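Local coordinates for cobalamin biosynthesis protein (PDB 3BY5) that probably takes part in cobalamin (vitamin B12) biosynthesis, as a member of the CbiG C-terminal family, although its exact role remains unestablished, at residues Val10-Ile15 with Tyr43-Pro48; Cys17-Ala22 with Leu49-Ala54; Ala102-Ala107 with Ala126-Ser131. One frame throughout, in Å; residues are numbered along the deposited sequence.

Contact 1 of 3, residues Val10-Ile15 with Tyr43-Pro48; sequences VTVAGI and YLATAP
V12, A13 and I15 meet Y43, L44 and A45 as two neighbouring parallel strands, the outer elements of a beta-alpha-beta crossover whose helix is 23-37. The short strand axes run 30° apart and approach to 4.5 Å. The backbone evidence is three hydrogen bonds: A13 N to Y43 O (3.0 Å), A45 N to A13 O (3.0 Å) and I15 N to A45 O (2.7 Å), the last with an N-H...O angle of 163°. A13 thus uses both its N-H and its carbonyl toward the same strand.

Apolar contacts lie on both faces. V12 and Y43 run side by side in the same direction, CG2 of V12 coming obliquely to CD1 of Y43 at 4.0 Å. The other branch, CG1, is set anti to the backbone N (chi1 178°) and reaches CB of A45; helix 98-107 covers this face. On the reverse face, CD2 of L44 touches both CB of A13 and CG1 of I15, each at 4.0 Å, under helix 54-62. Y43 also packs on Y43 of the second subunit.

At the end of the pairing a water bridges I15 O, to which it donates (2.8 Å), and A47 N, from which it accepts (3.1 Å).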
loop_
_atom_site.group_PDB
_atom_site.type_symbol
_atom_site.label_atom_id
_atom_site.label_comp_id
_atom_site.label_asym_id
_atom_site.label_seq_id
_atom_site.Cartn_x
_atom_site.Cartn_y
_atom_site.Cartn_z
ATOM N N VAL A 10 12.460 -7.692 -6.423
ATOM C CA VAL A 10 11.158 -6.961 -6.351
ATOM C C VAL A 10 11.269 -5.558 -6.979
ATOM O O VAL A 10 12.181 -4.790 -6.665
ATOM C CB VAL A 10 10.605 -6.932 -4.889
ATOM C CG1 VAL A 10 9.485 -5.895 -4.706
ATOM C CG2 VAL A 10 10.116 -8.321 -4.479
ATOM N N THR A 11 10.339 -5.257 -7.886
ATOM C CA THR A 11 10.306 -3.983 -8.610
ATOM C C THR A 11 8.979 -3.215 -8.453
ATOM O O THR A 11 7.890 -3.740 -8.711
ATOM C CB THR A 11 10.737 -4.148 -10.106
ATOM O OG1 THR A 11 9.914 -3.341 -10.957
ATOM C CG2 THR A 11 10.658 -5.601 -10.549
ATOM N N VAL A 12 9.111 -1.962 -8.021
ATOM C CA VAL A 12 7.990 -1.095 -7.676
ATOM C C VAL A 12 7.871 0.027 -8.699
ATOM O O VAL A 12 8.874 0.651 -9.040
ATOM C CB VAL A 12 8.189 -0.480 -6.254
ATOM C CG1 VAL A 12 7.061 0.469 -5.885
ATOM C CG2 VAL A 12 8.297 -1.575 -5.213
ATOM N N ALA A 13 6.660 0.278 -9.195
ATOM C CA ALA A 13 6.406 1.446 -10.038
ATOM C C ALA A 13 5.648 2.524 -9.279
ATOM O O ALA A 13 4.506 2.316 -8.876
ATOM C CB ALA A 13 5.654 1.062 -11.285
ATOM N N GLY A 14 6.294 3.669 -9.079
ATOM C CA GLY A 14 5.651 4.833 -8.471
ATOM C C GLY A 14 4.837 5.579 -9.506
ATOM O O GLY A 14 5.344 5.897 -10.581
ATOM N N ILE A 15 3.575 5.854 -9.189
ATOM C CA ILE A 15 2.649 6.472 -10.147
ATOM C C ILE A 15 2.216 7.871 -9.718
ATOM O O ILE A 15 1.769 8.080 -8.592
ATOM C CB ILE A 15 1.381 5.603 -10.383
ATOM C CG1 ILE A 15 1.738 4.138 -10.668
ATOM C CG2 ILE A 15 0.522 6.183 -11.509
ATOM C CD1 ILE A 15 2.592 3.915 -11.907
ATOM N N TYR A 43 4.539 -4.424 -7.985
ATOM C CA TYR A 43 3.989 -3.604 -6.911
ATOM C C TYR A 43 3.829 -2.145 -7.357
ATOM O O TYR A 43 4.718 -1.586 -7.985
ATOM C CB TYR A 43 4.910 -3.706 -5.688
ATOM C CG TYR A 43 4.282 -3.328 -4.376
ATOM C CD1 TYR A 43 4.606 -2.127 -3.762
ATOM C CD2 TYR A 43 3.376 -4.176 -3.738
ATOM C CE1 TYR A 43 4.041 -1.762 -2.554
ATOM C CE2 TYR A 43 2.801 -3.820 -2.523
ATOM C CZ TYR A 43 3.143 -2.607 -1.940
ATOM O OH TYR A 43 2.596 -2.223 -0.740
ATOM N N LEU A 44 2.691 -1.539 -7.046
ATOM C CA LEU A 44 2.446 -0.132 -7.382
ATOM C C LEU A 44 2.497 0.763 -6.153
ATOM O O LEU A 44 2.206 0.318 -5.045
ATOM C CB LEU A 44 1.088 0.044 -8.064
ATOM C CG LEU A 44 0.880 -0.445 -9.491
ATOM C CD1 LEU A 44 -0.520 -0.087 -9.923
ATOM C CD2 LEU A 44 1.899 0.165 -10.432
ATOM N N ALA A 45 2.856 2.028 -6.358
ATOM C CA ALA A 45 2.960 2.996 -5.262
ATOM C C ALA A 45 2.595 4.410 -5.700
ATOM O O ALA A 45 2.749 4.767 -6.869
ATOM C CB ALA A 45 4.350 2.975 -4.652
ATOM N N THR A 46 2.115 5.206 -4.746
ATOM C CA THR A 46 1.705 6.578 -5.018
ATOM C C THR A 46 1.840 7.479 -3.800
ATOM O O THR A 46 1.991 7.014 -2.675
ATOM C CB THR A 46 0.255 6.657 -5.590
ATOM O OG1 THR A 46 0.008 7.970 -6.103
ATOM C CG2 THR A 46 -0.798 6.317 -4.542
ATOM N N ALA A 47 1.798 8.778 -4.056
ATOM C CA ALA A 47 1.777 9.797 -3.023
ATOM C C ALA A 47 0.329 9.957 -2.577
ATOM O O ALA A 47 -0.558 9.432 -3.248
ATOM C CB ALA A 47 2.295 11.078 -3.602
ATOM N N PRO A 48 0.102 10.665 -1.475
ATOM C CA PRO A 48 -1.260 10.954 -1.011
ATOM C C PRO A 48 -2.118 11.561 -2.116
ATOM O O PRO A 48 -1.822 12.656 -2.594
ATOM C CB PRO A 48 -1.035 11.978 0.103
ATOM C CG PRO A 48 0.326 11.670 0.618
ATOM C CD PRO A 48 1.124 11.219 -0.571
HETATM O O HOH W 1 2.863 9.866 -6.753
#

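Contact 2 of 3, residues Cys17-Ala22 with Leu49-Ala54; sequences CRKGAA and LKADEA
C17 and K50 begin the meeting of two loops that each follow a parallel strand, 11-17 and 43-46, and lead into helices 23-37 and 54-62 of an alternating beta/alpha arrangement. No hydrogen bond crosses between them. The carbonyl O of C17 lies 3.6 Å from NZ of K50.

At R18 the guanidinium and the ammonium of K50 come together: NZ sits at the edge of the group, near its plane, 3.2 Å from NH2. These are two donors of like charge lying close, and no hydrogen bond forms between them. The bends of the K50 chain at chi3 (-95°) and chi4 bring NZ to this edge.

K19 makes the main apolar contact. Its chain is extended beyond CG and crosses that of K50 at about a right angle, CE resting 3.8 Å from CD of K50, while its CD packs 3.6 Å from CB of A51.

Next, G20 presents its backbone to D52, whose CB and CG lie beside G20 N and CA. The carboxylate of D52, with CG anti to the backbone N (chi1 -164°), lies alongside G20, with OD2 3.7 Å from A21 N.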
loop_
_atom_site.group_PDB
_atom_site.type_symbol
_atom_site.label_atom_id
_atom_site.label_comp_id
_atom_site.label_asym_id
_atom_site.label_seq_id
_atom_site.Cartn_x
_atom_site.Cartn_y
_atom_site.Cartn_z
ATOM N N CYS A 17 -0.116 11.221 -11.431
ATOM C CA CYS A 17 -0.974 11.695 -12.516
ATOM C C CYS A 17 -1.716 12.958 -12.116
ATOM O O CYS A 17 -1.825 13.273 -10.927
ATOM C CB CYS A 17 -1.964 10.612 -12.967
ATOM S SG CYS A 17 -2.808 9.742 -11.635
ATOM N N ARG A 18 -2.212 13.684 -13.117
ATOM C CA ARG A 18 -3.018 14.876 -12.880
ATOM C C ARG A 18 -4.428 14.451 -12.455
ATOM O O ARG A 18 -4.874 13.347 -12.795
ATOM C CB ARG A 18 -3.058 15.765 -14.134
ATOM C CG ARG A 18 -2.661 17.230 -13.892
ATOM C CD ARG A 18 -3.745 18.018 -13.155
ATOM N NE ARG A 18 -3.187 18.959 -12.182
ATOM C CZ ARG A 18 -2.892 18.662 -10.915
ATOM N NH1 ARG A 18 -2.391 19.595 -10.117
ATOM N NH2 ARG A 18 -3.089 17.439 -10.437
ATOM N N LYS A 19 -5.098 15.316 -11.690
ATOM C CA LYS A 19 -6.472 15.095 -11.224
ATOM C C LYS A 19 -7.394 14.781 -12.397
ATOM O O LYS A 19 -7.577 15.605 -13.298
ATOM C CB LYS A 19 -7.002 16.326 -10.471
ATOM C CG LYS A 19 -6.259 16.702 -9.189
ATOM C CD LYS A 19 -6.668 18.101 -8.732
ATOM C CE LYS A 19 -5.818 18.608 -7.576
ATOM N NZ LYS A 19 -6.102 20.043 -7.287
ATOM N N GLY A 20 -7.949 13.574 -12.385
ATOM C CA GLY A 20 -8.823 13.112 -13.451
ATOM C C GLY A 20 -8.019 12.372 -14.496
ATOM O O GLY A 20 -7.731 12.909 -15.569
ATOM N N ALA A 21 -7.636 11.143 -14.163
ATOM C CA ALA A 21 -6.922 10.269 -15.082
ATOM C C ALA A 21 -7.665 8.946 -15.168
ATOM O O ALA A 21 -8.014 8.363 -14.140
ATOM C CB ALA A 21 -5.492 10.054 -14.613
ATOM N N ALA A 22 -7.925 8.494 -16.393
ATOM C CA ALA A 22 -8.619 7.228 -16.634
ATOM C C ALA A 22 -7.730 6.054 -16.239
ATOM O O ALA A 22 -6.511 6.122 -16.386
ATOM C CB ALA A 22 -9.036 7.115 -18.095
ATOM N N LEU A 49 -3.168 10.851 -2.514
ATOM C CA LEU A 49 -3.904 11.185 -3.727
ATOM C C LEU A 49 -4.900 12.313 -3.475
ATOM O O LEU A 49 -5.356 12.511 -2.349
ATOM C CB LEU A 49 -4.632 9.954 -4.269
ATOM C CG LEU A 49 -4.897 8.827 -3.268
ATOM C CD1 LEU A 49 -6.054 9.188 -2.349
ATOM C CD2 LEU A 49 -5.169 7.518 -3.991
ATOM N N LYS A 50 -5.232 13.050 -4.530
ATOM C CA LYS A 50 -5.521 14.474 -4.409
ATOM C C LYS A 50 -7.021 14.740 -4.479
ATOM O O LYS A 50 -7.724 14.652 -3.472
ATOM C CB LYS A 50 -4.796 15.262 -5.503
ATOM C CG LYS A 50 -3.446 15.815 -5.077
ATOM C CD LYS A 50 -2.881 16.760 -6.125
ATOM C CE LYS A 50 -1.930 16.037 -7.065
ATOM N NZ LYS A 50 -2.661 15.241 -8.091
ATOM N N ALA A 51 -7.505 15.065 -5.673
ATOM C CA ALA A 51 -8.934 15.242 -5.898
ATOM C C ALA A 51 -9.540 14.023 -6.583
ATOM O O ALA A 51 -10.605 13.544 -6.193
ATOM C CB ALA A 51 -9.190 16.497 -6.718
ATOM N N ASP A 52 -8.854 13.524 -7.607
ATOM C CA ASP A 52 -9.199 12.241 -8.207
ATOM C C ASP A 52 -8.302 11.126 -7.680
ATOM O O ASP A 52 -7.091 11.301 -7.548
ATOM C CB ASP A 52 -9.100 12.319 -9.732
ATOM C CG ASP A 52 -9.798 11.164 -10.421
ATOM O OD1 ASP A 52 -11.043 11.183 -10.505
ATOM O OD2 ASP A 52 -9.100 10.234 -10.880
ATOM N N GLU A 53 -8.904 9.979 -7.382
ATOM C CA GLU A 53 -8.201 8.898 -6.700
ATOM C C GLU A 53 -8.638 7.537 -7.230
ATOM O O GLU A 53 -7.987 6.524 -6.974
ATOM C CB GLU A 53 -8.435 8.975 -5.191
ATOM C CG GLU A 53 -9.778 8.426 -4.742
ATOM C CD GLU A 53 -10.917 9.396 -4.991
ATOM O OE1 GLU A 53 -10.792 10.240 -5.903
ATOM O OE2 GLU A 53 -11.936 9.315 -4.274
ATOM N N ALA A 54 -9.741 7.522 -7.970
ATOM C CA ALA A 54 -10.378 6.276 -8.365
ATOM C C ALA A 54 -9.681 5.633 -9.551
ATOM O O ALA A 54 -9.634 4.410 -9.645
ATOM C CB ALA A 54 -11.847 6.511 -8.674
#

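Contact 3 of 3, residues Ala102-Ala107 with Ala126-Ser131; sequences AALAAA and AIAMTS
A103 and A128 face each other where helix 98-107 lies on strand 123-129, a helix-on-sheet packing built mostly from alanine. The short axes run at 26° to one another and come within 7.7 Å, a spacing consistent with the small side chains between them.

The tight part is centred on the methyl of A128. Its CB is 4.0 Å from CB of A103 and 3.8 Å from CD2 of L104, so two consecutive helix residues reach it by different routes: A103 points directly at the strand, whereas L104 leaves the helix obliquely. In L104, CD1 continues the extended chain (chi2 178°), and it is the other branch, CD2, that reaches A128. CB of A103 also lies 3.7 Å from the carbonyl O of A126. All four residues are buried.

Toward the C-terminal end of the helix the fit is looser. A107, partly exposed, still points at the strand, but its CB is 4.4 Å from CB of A128. Beyond it the polar link is a weak and only possible hydrogen bond: OG1 of T130, turned anti to its own N (chi1 -165°), lies 3.5 Å from A107 O, and its proton may be used elsewhere. T130 is itself buried.

Strand 11-17 adjoins strand 123-129 in the sheet, and its V12 touches A107 beneath the same helix; on the helix's flank, V78 and T82 of helix 72-84 pack against L104.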
loop_
_atom_site.group_PDB
_atom_site.type_symbol
_atom_site.label_atom_id
_atom_site.label_comp_id
_atom_site.label_asym_id
_atom_site.label_seq_id
_atom_site.Cartn_x
_atom_site.Cartn_y
_atom_site.Cartn_z
ATOM N N ALA A 102 7.933 7.883 -3.773
ATOM C CA ALA A 102 6.861 6.913 -3.484
ATOM C C ALA A 102 7.274 5.488 -3.807
ATOM O O ALA A 102 7.025 4.583 -3.018
ATOM C CB ALA A 102 5.591 7.277 -4.222
ATOM N N ALA A 103 7.899 5.303 -4.970
ATOM C CA ALA A 103 8.423 4.007 -5.407
ATOM C C ALA A 103 9.531 3.509 -4.495
ATOM O O ALA A 103 9.587 2.321 -4.197
ATOM C CB ALA A 103 8.925 4.083 -6.832
ATOM N N LEU A 104 10.399 4.420 -4.055
ATOM C CA LEU A 104 11.512 4.078 -3.174
ATOM C C LEU A 104 11.045 3.761 -1.769
ATOM O O LEU A 104 11.626 2.904 -1.109
ATOM C CB LEU A 104 12.547 5.201 -3.131
ATOM C CG LEU A 104 13.472 5.379 -4.341
ATOM C CD1 LEU A 104 14.391 6.569 -4.125
ATOM C CD2 LEU A 104 14.282 4.125 -4.630
ATOM N N ALA A 105 9.996 4.446 -1.317
ATOM C CA ALA A 105 9.428 4.196 0.008
ATOM C C ALA A 105 8.786 2.823 0.092
ATOM O O ALA A 105 8.981 2.101 1.068
ATOM C CB ALA A 105 8.423 5.258 0.362
ATOM N N ALA A 106 8.029 2.470 -0.943
ATOM C CA ALA A 106 7.352 1.184 -1.007
ATOM C C ALA A 106 8.329 0.039 -1.224
ATOM O O ALA A 106 8.106 -1.061 -0.732
ATOM C CB ALA A 106 6.311 1.197 -2.089
ATOM N N ALA A 107 9.393 0.319 -1.938
ATOM C CA ALA A 107 10.451 -0.614 -2.178
ATOM C C ALA A 107 11.239 -0.893 -0.956
ATOM O O ALA A 107 11.581 -1.996 -0.691
ATOM C CB ALA A 107 11.335 -0.112 -3.213
ATOM N N ALA A 126 7.769 5.979 -12.222
ATOM C CA ALA A 126 9.130 5.802 -11.706
ATOM C C ALA A 126 9.338 4.353 -11.301
ATOM O O ALA A 126 8.550 3.814 -10.539
ATOM C CB ALA A 126 9.366 6.701 -10.518
ATOM N N ILE A 127 10.395 3.721 -11.797
ATOM C CA ILE A 127 10.656 2.324 -11.442
ATOM C C ILE A 127 11.824 2.194 -10.465
ATOM O O ILE A 127 12.920 2.690 -10.723
ATOM C CB ILE A 127 10.843 1.407 -12.696
ATOM C CG1 ILE A 127 9.536 1.298 -13.486
ATOM C CG2 ILE A 127 11.268 -0.009 -12.306
ATOM C CD1 ILE A 127 9.473 2.188 -14.695
ATOM N N ALA A 128 11.562 1.538 -9.337
ATOM C CA ALA A 128 12.597 1.207 -8.364
ATOM C C ALA A 128 12.727 -0.300 -8.193
ATOM O O ALA A 128 11.746 -1.026 -8.312
ATOM C CB ALA A 128 12.305 1.865 -7.033
HETATM N N MSE A 129 13.948 -0.761 -7.930
HETATM C CA MSE A 129 14.207 -2.155 -7.565
HETATM C C MSE A 129 14.896 -2.219 -6.216
HETATM O O MSE A 129 15.709 -1.357 -5.890
HETATM C CB MSE A 129 15.074 -2.843 -8.611
HETATM C CG MSE A 129 14.309 -3.754 -9.536
HETATM SE SE MSE A 129 15.040 -3.740 -11.337
HETATM C CE MSE A 129 13.936 -5.117 -12.168
ATOM N N THR A 130 14.574 -3.247 -5.438
ATOM C CA THR A 130 15.116 -3.380 -4.090
ATOM C C THR A 130 16.290 -4.359 -4.046
ATOM O O THR A 130 16.578 -5.025 -5.041
ATOM C CB THR A 130 14.015 -3.763 -3.073
ATOM O OG1 THR A 130 14.499 -3.548 -1.742
ATOM C CG2 THR A 130 13.582 -5.212 -3.244
ATOM N N SER A 131 16.953 -4.422 -2.889
ATOM C CA SER A 131 18.140 -5.263 -2.658
ATOM C C SER A 131 17.988 -6.732 -3.080
ATOM O O SER A 131 18.896 -7.296 -3.693
ATOM C CB SER A 131 18.565 -5.189 -1.185
ATOM O OG SER A 131 18.807 -3.851 -0.784
#

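Contacts 1 and 3 share one mixed sheet and have centres 7 Å apart. Strand 11-17 stands between parallel strand 43-46 and antiparallel strand 123-129, and probable hydrogen bonds G14 N to A126 O and V12 N to A128 O join the two contacts. Helix 98-107 spans them, since A102 O also packs on CB of A45. Contact 2 continues both segments of contact 1 into the loops beyond their strands, its centre about 15 Å from that of contact 1, and the segments of the two alternate along the sequence. Contact 3 follows later, 21 Å from contact 2 between centres. Together they trace one compact alpha/beta fold from the buried sheet to the surface loops that lead into helices 23-37 and 54-62.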